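Local coordinates for protein 2-hydroxyhepta-2,4-diene-1, 7-dioateisomerase (Mycobacterium abscessus, PDB 3R6O) that probably acts as a magnesium-dependent 2-hydroxyhepta-2,4-diene-1,7-dioate isomerase of the fumarylacetoacetate hydrolase (FAH) family, at residues A154-I159 against C288-D293. Residues are numbered along the deposited sequence; the frame is centred on the assembly and turned at random.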
loop_
_atom_site.group_PDB
_atom_site.type_symbol
_atom_site.label_atom_id
_atom_site.label_comp_id
_atom_site.label_asym_id
_atom_site.label_seq_id
_atom_site.Cartn_x
_atom_site.Cartn_y
_atom_site.Cartn_z
ATOM N N ALA A 154 17.046 16.528 3.044
ATOM C CA ALA A 154 16.228 17.273 2.086
ATOM C C ALA A 154 14.784 16.865 2.225
ATOM O O ALA A 154 14.202 16.336 1.292
ATOM C CB ALA A 154 16.722 17.038 0.657
ATOM N N LEU A 155 14.215 17.120 3.403
ATOM C CA LEU A 155 12.839 16.769 3.701
ATOM C C LEU A 155 11.879 17.865 3.274
ATOM O O LEU A 155 11.974 19.020 3.745
ATOM C CB LEU A 155 12.653 16.492 5.203
ATOM C CG LEU A 155 11.329 15.810 5.582
ATOM C CD1 LEU A 155 11.284 14.419 5.004
ATOM C CD2 LEU A 155 11.145 15.805 7.111
ATOM N N ASP A 156 10.965 17.508 2.369
ATOM C CA ASP A 156 10.019 18.468 1.831
ATOM C C ASP A 156 8.577 18.240 2.334
ATOM O O ASP A 156 8.194 17.129 2.700
ATOM C CB ASP A 156 10.057 18.439 0.302
ATOM C CG ASP A 156 9.940 19.814 -0.308
ATOM O OD1 ASP A 156 9.595 20.760 0.421
ATOM O OD2 ASP A 156 10.205 19.946 -1.537
ATOM N N TYR A 157 7.804 19.315 2.276
ATOM C CA TYR A 157 6.379 19.388 2.602
ATOM C C TYR A 157 5.550 19.556 1.321
ATOM O O TYR A 157 6.010 20.141 0.330
ATOM C CB TYR A 157 6.124 20.578 3.564
ATOM C CG TYR A 157 6.694 21.861 2.990
ATOM C CD1 TYR A 157 5.936 22.657 2.131
ATOM C CD2 TYR A 157 8.027 22.213 3.212
ATOM C CE1 TYR A 157 6.491 23.824 1.536
ATOM C CE2 TYR A 157 8.599 23.370 2.630
ATOM C CZ TYR A 157 7.825 24.165 1.775
ATOM O OH TYR A 157 8.369 25.326 1.205
ATOM N N GLU A 158 4.329 19.019 1.348
ATOM C CA GLU A 158 3.409 19.107 0.230
ATOM C C GLU A 158 1.985 19.041 0.763
ATOM O O GLU A 158 1.490 17.940 0.983
ATOM C CB GLU A 158 3.599 17.933 -0.692
ATOM C CG GLU A 158 4.987 17.758 -1.227
ATOM C CD GLU A 158 5.072 16.636 -2.241
ATOM O OE1 GLU A 158 4.641 15.537 -1.957
ATOM O OE2 GLU A 158 5.579 16.855 -3.354
ATOM N N ILE A 159 1.357 20.186 0.964
ATOM C CA ILE A 159 -0.050 20.234 1.394
ATOM C C ILE A 159 -0.968 19.738 0.286
ATOM O O ILE A 159 -0.842 20.119 -0.857
ATOM C CB ILE A 159 -0.470 21.635 1.888
ATOM C CG1 ILE A 159 -1.812 21.560 2.634
ATOM C CG2 ILE A 159 -0.489 22.720 0.727
ATOM C CD1 ILE A 159 -2.231 22.959 3.257
ATOM N N CYS A 288 7.013 24.467 -2.638
ATOM C CA CYS A 288 7.754 23.413 -1.907
ATOM C C CYS A 288 9.231 23.788 -1.792
ATOM O O CYS A 288 9.737 24.596 -2.576
ATOM C CB CYS A 288 7.649 22.080 -2.658
ATOM S SG CYS A 288 5.962 21.412 -2.920
ATOM N N GLY A 289 9.918 23.171 -0.831
ATOM C CA GLY A 289 11.310 23.411 -0.532
ATOM C C GLY A 289 12.282 23.316 -1.712
ATOM O O GLY A 289 13.192 24.109 -1.810
ATOM N N PHE A 290 12.069 22.351 -2.596
ATOM C CA PHE A 290 12.990 22.076 -3.677
ATOM C C PHE A 290 12.946 23.165 -4.755
ATOM O O PHE A 290 13.807 23.203 -5.612
ATOM C CB PHE A 290 12.717 20.680 -4.299
ATOM C CG PHE A 290 11.551 20.648 -5.235
ATOM C CD1 PHE A 290 11.737 20.802 -6.616
ATOM C CD2 PHE A 290 10.277 20.459 -4.756
ATOM C CE1 PHE A 290 10.663 20.774 -7.480
ATOM C CE2 PHE A 290 9.207 20.440 -5.597
ATOM C CZ PHE A 290 9.391 20.589 -6.983
ATOM N N GLN A 291 11.958 24.064 -4.686
ATOM C CA GLN A 291 11.711 25.004 -5.754
ATOM C C GLN A 291 12.431 26.332 -5.543
ATOM O O GLN A 291 12.139 27.299 -6.246
ATOM C CB GLN A 291 10.200 25.193 -5.926
ATOM C CG GLN A 291 9.549 23.900 -6.429
ATOM C CD GLN A 291 8.037 23.981 -6.523
ATOM O OE1 GLN A 291 7.357 23.959 -5.511
ATOM N NE2 GLN A 291 7.505 24.056 -7.752
ATOM N N PHE A 292 13.385 26.360 -4.596
ATOM C CA PHE A 292 14.147 27.573 -4.298
ATOM C C PHE A 292 15.629 27.320 -4.197
ATOM O O PHE A 292 16.063 26.200 -3.920
ATOM C CB PHE A 292 13.661 28.192 -2.989
ATOM C CG PHE A 292 12.195 28.488 -2.983
ATOM C CD1 PHE A 292 11.713 29.671 -3.515
ATOM C CD2 PHE A 292 11.293 27.537 -2.524
ATOM C CE1 PHE A 292 10.356 29.952 -3.531
ATOM C CE2 PHE A 292 9.936 27.806 -2.541
ATOM C CZ PHE A 292 9.472 29.043 -3.048
ATOM N N ASP A 293 16.381 28.381 -4.453
ATOM C CA ASP A 293 17.800 28.461 -4.165
ATOM C C ASP A 293 18.090 29.613 -3.174
ATOM O O ASP A 293 17.832 30.775 -3.500
ATOM C CB ASP A 293 18.557 28.751 -5.452
ATOM C CG ASP A 293 20.032 28.881 -5.228
ATOM O OD1 ASP A 293 20.555 28.121 -4.416
ATOM O OD2 ASP A 293 20.668 29.729 -5.855
#
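Asp156 reaches from strand 155-165 and holds the start of the short 3-10 turn at Gly289 and Phe290, in the loop between strands 279-281 and 303-308 of this FAH-family fold. Both segments fall in the fumarylacetoacetate hydrolase C-terminal family region. The carboxylate of Asp156 accepts hydrogen bonds from two successive backbone N-H groups of the turn. Gly289 N bonds to OD1 of Asp156 at 2.7 Å, using the syn lone pair. Phe290 N bonds to OD2 of Asp156 at 3.2 Å, from above the carboxylate plane. OD1 also accepts Tyr157 N, on its anti side and 32° out of the carboxylate plane, and thereby joins the strand backbone to the turn. OD2 has a second charge partner in Arg193, which also pairs with Glu158 OE2. Arg193 thus links this carboxylate to Glu158, which lies beside the magnesium ion held by Glu160 and Asp189 and is itself a known magnesium-binding residue of this protein.

The Tyr157 ring meets Cys288 CA and Gly289 N obliquely. Its CG sits between the backbone N and the carbonyl carbon (chi1 53°), which swings the phenol toward the loop. CE1 of Tyr157 comes within 3.7 Å of Cys288 CA. The hydroxyl is hydrogen-bonded to Gly287 O and Arg249. Cys288 lies alongside the strand: its CB is 3.5 Å from Asp156 OD2 and its SG 4.1 Å from Glu158 CG. Cys288 N is held in turn by OE1 of Gln291, in the carbonyl plane. The Phe290 ring stands nearly perpendicular to the Asp156 carboxylate, planes 84° apart, and its edge atom CD2 lies 3.3 Å from Asp156 OD2.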